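Local coordinates for catechol 1,2-dioxygenase (Acinetobacter sp., PDB 1DMH), which catalyses the iron(III)-dependent intradiol cleavage of catechol by dioxygen to cis,cis-muconate, the first step of catechol breakdown in the beta-ketoadipate pathway, at residues 218-223 against 246-251. Numbering follows the deposited sequence.
Sequences HGNRPA and DPYTYD. With MCT (4-methylcatechol), chain D.
Asn220 lays its CB over the middle of one face of the Tyr248 ring, 3.9 Å from the ring centroid, a CH-pi contact aimed almost straight down the ring normal. Its amide runs on toward the phenol end, with ND2 3.6 Å from Tyr248 CZ. The imidazole of His218 meets the same ring obliquely, the planes inclined at 54°, and Tyr248 CE1 lies over the rim of one imidazole face. At the edges of that imidazole, ND1 accepts the backbone N-H of Asn220 in the ring plane, while NE2 faces Asp251, 3.0 Å from its carbonyl O. A histidine suits this place because its two ring nitrogens lie on different edges: one can accept an N-H of its own segment while the other faces the neighbouring loop.

Proline, with no N-H to satisfy, fits farther along: Pro222 packs its CD against Tyr248 CB at 3.8 Å, and its CB and CA rest against the carboxylate of Asp246. That carboxylate works in two directions. OD2 takes the N-H of Ala223 in a nearly straight bond of 2.8 Å, met from above the carboxylate plane, whereas OD1 uses its anti lone pair for the N-H of Tyr248, closing an Asx turn. With CG anti to the backbone N (chi1 -171°), Asp246 extends its carboxylate across to Pro222 and Ala223.

The side chain of Arg221 leaves the backbone on the side away from this loop, and its chain, bent at chi2 and chi3, carries the guanidinium to 4-methylcatechol. NH1 makes a weak hydrogen bond to O3 of the ligand (2.9 Å), and NH2 forms a salt bridge with Asp252. Strand 220-230, which continues into the iron ligands His224 and His226, lines the intradiol dioxygenase active site, and the loop after strand 237-243, built of two overlapping type I turns, packs on its start through Asn220, Pro222 and Ala223.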
ATOM      1  N   HIS A 218      17.556   9.054  -7.207  1.00 14.16           N
ATOM      2  CA  HIS A 218      18.293   7.804  -7.042  1.00 14.63           C
ATOM      3  C   HIS A 218      17.843   7.154  -5.739  1.00 14.74           C
ATOM      4  O   HIS A 218      17.196   7.809  -4.912  1.00 14.90           O
ATOM      5  CB  HIS A 218      19.808   8.068  -7.002  1.00 14.91           C
ATOM      6  CG  HIS A 218      20.256   8.846  -5.810  1.00 15.73           C
ATOM      7  ND1 HIS A 218      20.347   8.292  -4.548  1.00 16.80           N
ATOM      8  CD2 HIS A 218      20.624  10.142  -5.678  1.00 16.20           C
ATOM      9  CE1 HIS A 218      20.759   9.212  -3.692  1.00 16.41           C
ATOM     10  NE2 HIS A 218      20.932  10.345  -4.352  1.00 16.96           N
ATOM     11  N   GLY A 219      18.192   5.884  -5.545  1.00 14.20           N
ATOM     12  CA  GLY A 219      17.804   5.201  -4.329  1.00 14.80           C
ATOM     13  C   GLY A 219      18.980   4.781  -3.478  1.00 14.74           C
ATOM     14  O   GLY A 219      18.955   3.708  -2.894  1.00 14.64           O
ATOM     15  N   ASN A 220      19.993   5.638  -3.379  1.00 15.22           N
ATOM     16  CA  ASN A 220      21.201   5.333  -2.614  1.00 15.37           C
ATOM     17  C   ASN A 220      21.368   5.992  -1.258  1.00 15.25           C
ATOM     18  O   ASN A 220      20.933   7.122  -1.038  1.00 15.45           O
ATOM     19  CB  ASN A 220      22.420   5.698  -3.438  1.00 16.92           C
ATOM     20  CG  ASN A 220      22.430   5.004  -4.769  1.00 19.24           C
ATOM     21  OD1 ASN A 220      22.425   3.771  -4.845  1.00 19.60           O
ATOM     22  ND2 ASN A 220      22.425   5.789  -5.839  1.00 20.40           N
ATOM     23  N   ARG A 221      22.040   5.272  -0.362  1.00 14.61           N
ATOM     24  CA  ARG A 221      22.353   5.777   0.968  1.00 14.00           C
ATOM     25  C   ARG A 221      23.867   5.702   1.131  1.00 13.20           C
ATOM     26  O   ARG A 221      24.505   4.773   0.627  1.00 12.94           O
ATOM     27  CB  ARG A 221      21.735   4.908   2.088  1.00 14.37           C
ATOM     28  CG  ARG A 221      20.203   4.769   2.084  1.00 16.21           C
ATOM     29  CD  ARG A 221      19.707   4.636   3.507  1.00 17.51           C
ATOM     30  NE  ARG A 221      20.067   5.861   4.212  1.00 20.60           N
ATOM     31  CZ  ARG A 221      20.085   6.025   5.527  1.00 23.36           C
ATOM     32  NH1 ARG A 221      19.753   5.027   6.339  1.00 24.62           N
ATOM     33  NH2 ARG A 221      20.499   7.191   6.031  1.00 25.88           N
ATOM     34  N   PRO A 222      24.466   6.711   1.775  1.00 13.32           N
ATOM     35  CA  PRO A 222      25.916   6.700   2.001  1.00 13.12           C
ATOM     36  C   PRO A 222      26.236   5.577   3.022  1.00 13.56           C
ATOM     37  O   PRO A 222      25.327   5.079   3.699  1.00 14.22           O
ATOM     38  CB  PRO A 222      26.165   8.093   2.578  1.00 13.81           C
ATOM     39  CG  PRO A 222      24.836   8.389   3.323  1.00 11.90           C
ATOM     40  CD  PRO A 222      23.872   7.983   2.244  1.00 13.06           C
ATOM     41  N   ALA A 223      27.498   5.164   3.127  1.00 13.10           N
ATOM     42  CA  ALA A 223      27.887   4.134   4.102  1.00 12.11           C
ATOM     43  C   ALA A 223      27.602   4.723   5.488  1.00 11.60           C
ATOM     44  O   ALA A 223      27.998   5.845   5.778  1.00 10.84           O
ATOM     45  CB  ALA A 223      29.362   3.809   3.959  1.00 12.09           C
ATOM     46  N   ASP A 246      31.919   9.783   1.705  1.00 21.07           N
ATOM     47  CA  ASP A 246      31.019   9.030   0.855  1.00 19.99           C
ATOM     48  C   ASP A 246      30.356   9.995  -0.129  1.00 20.64           C
ATOM     49  O   ASP A 246      30.009  11.112   0.229  1.00 21.46           O
ATOM     50  CB  ASP A 246      29.973   8.311   1.704  1.00 18.78           C
ATOM     51  CG  ASP A 246      29.137   7.349   0.891  1.00 18.53           C
ATOM     52  OD1 ASP A 246      28.382   7.821   0.026  1.00 19.36           O
ATOM     53  OD2 ASP A 246      29.237   6.119   1.091  1.00 19.14           O
ATOM     54  N   PRO A 247      30.178   9.571  -1.385  1.00 20.85           N
ATOM     55  CA  PRO A 247      29.571  10.352  -2.464  1.00 21.81           C
ATOM     56  C   PRO A 247      28.152  10.767  -2.153  1.00 22.24           C
ATOM     57  O   PRO A 247      27.661  11.749  -2.693  1.00 23.32           O
ATOM     58  CB  PRO A 247      29.591   9.381  -3.643  1.00 21.74           C
ATOM     59  CG  PRO A 247      30.746   8.507  -3.331  1.00 22.41           C
ATOM     60  CD  PRO A 247      30.498   8.229  -1.886  1.00 21.48           C
ATOM     61  N   TYR A 248      27.489  10.006  -1.292  1.00 22.01           N
ATOM     62  CA  TYR A 248      26.111  10.295  -0.959  1.00 21.65           C
ATOM     63  C   TYR A 248      25.891  10.876   0.413  1.00 21.92           C
ATOM     64  O   TYR A 248      24.752  10.964   0.882  1.00 21.60           O
ATOM     65  CB  TYR A 248      25.281   9.034  -1.137  1.00 21.79           C
ATOM     66  CG  TYR A 248      25.238   8.618  -2.577  1.00 21.92           C
ATOM     67  CD1 TYR A 248      24.452   9.323  -3.476  1.00 22.48           C
ATOM     68  CD2 TYR A 248      26.022   7.576  -3.061  1.00 22.57           C
ATOM     69  CE1 TYR A 248      24.436   9.012  -4.827  1.00 23.67           C
ATOM     70  CE2 TYR A 248      26.012   7.250  -4.424  1.00 23.83           C
ATOM     71  CZ  TYR A 248      25.209   7.980  -5.299  1.00 23.96           C
ATOM     72  OH  TYR A 248      25.141   7.694  -6.646  1.00 26.04           O
ATOM     73  N   THR A 249      26.983  11.284   1.052  1.00 21.79           N
ATOM     74  CA  THR A 249      26.893  11.864   2.375  1.00 22.24           C
ATOM     75  C   THR A 249      25.807  12.922   2.452  1.00 22.62           C
ATOM     76  O   THR A 249      24.981  12.902   3.347  1.00 23.55           O
ATOM     77  CB  THR A 249      28.224  12.493   2.786  1.00 21.53           C
ATOM     78  OG1 THR A 249      29.219  11.476   2.817  1.00 21.88           O
ATOM     79  CG2 THR A 249      28.120  13.111   4.162  1.00 22.37           C
ATOM     80  N   TYR A 250      25.791  13.847   1.509  1.00 23.18           N
ATOM     81  CA  TYR A 250      24.789  14.897   1.571  1.00 24.49           C
ATOM     82  C   TYR A 250      23.731  14.737   0.496  1.00 23.55           C
ATOM     83  O   TYR A 250      23.130  15.717   0.044  1.00 23.88           O
ATOM     84  CB  TYR A 250      25.462  16.272   1.463  1.00 27.19           C
ATOM     85  CG  TYR A 250      26.534  16.481   2.508  1.00 30.55           C
ATOM     86  CD1 TYR A 250      26.204  16.897   3.806  1.00 32.50           C
ATOM     87  CD2 TYR A 250      27.874  16.172   2.235  1.00 32.61           C
ATOM     88  CE1 TYR A 250      27.183  16.998   4.814  1.00 33.90           C
ATOM     89  CE2 TYR A 250      28.864  16.268   3.234  1.00 33.87           C
ATOM     90  CZ  TYR A 250      28.511  16.679   4.517  1.00 34.64           C
ATOM     91  OH  TYR A 250      29.488  16.764   5.496  1.00 35.98           O
ATOM     92  N   ASP A 251      23.485  13.497   0.096  1.00 21.65           N
ATOM     93  CA  ASP A 251      22.513  13.252  -0.937  1.00 20.00           C
ATOM     94  C   ASP A 251      21.945  11.863  -0.723  1.00 18.50           C
ATOM     95  O   ASP A 251      21.866  11.039  -1.630  1.00 18.59           O
ATOM     96  CB  ASP A 251      23.194  13.411  -2.301  1.00 22.21           C
ATOM     97  CG  ASP A 251      22.233  13.266  -3.461  1.00 24.63           C
ATOM     98  OD1 ASP A 251      21.018  13.529  -3.288  1.00 25.14           O
ATOM     99  OD2 ASP A 251      22.709  12.919  -4.566  1.00 26.77           O
TER
HETATM  100  C1  MCT D 401      16.933   2.632   4.697  0.65 22.02           C
HETATM  101  C2  MCT D 401      17.533   2.865   5.946  0.65 22.11           C
HETATM  102  C3  MCT D 401      18.725   2.176   6.254  0.65 21.43           C
HETATM  103  O3  MCT D 401      19.323   2.394   7.468  0.65 22.31           O
HETATM  104  C4  MCT D 401      19.307   1.288   5.364  0.65 21.18           C
HETATM  105  O4  MCT D 401      20.470   0.649   5.714  0.65 22.48           O
HETATM  106  C5  MCT D 401      18.741   1.045   4.141  0.65 21.74           C
HETATM  107  C6  MCT D 401      17.485   1.759   3.792  0.65 22.01           C
HETATM  108  C   MCT D 401      15.629   3.370   4.339  0.65 22.40           C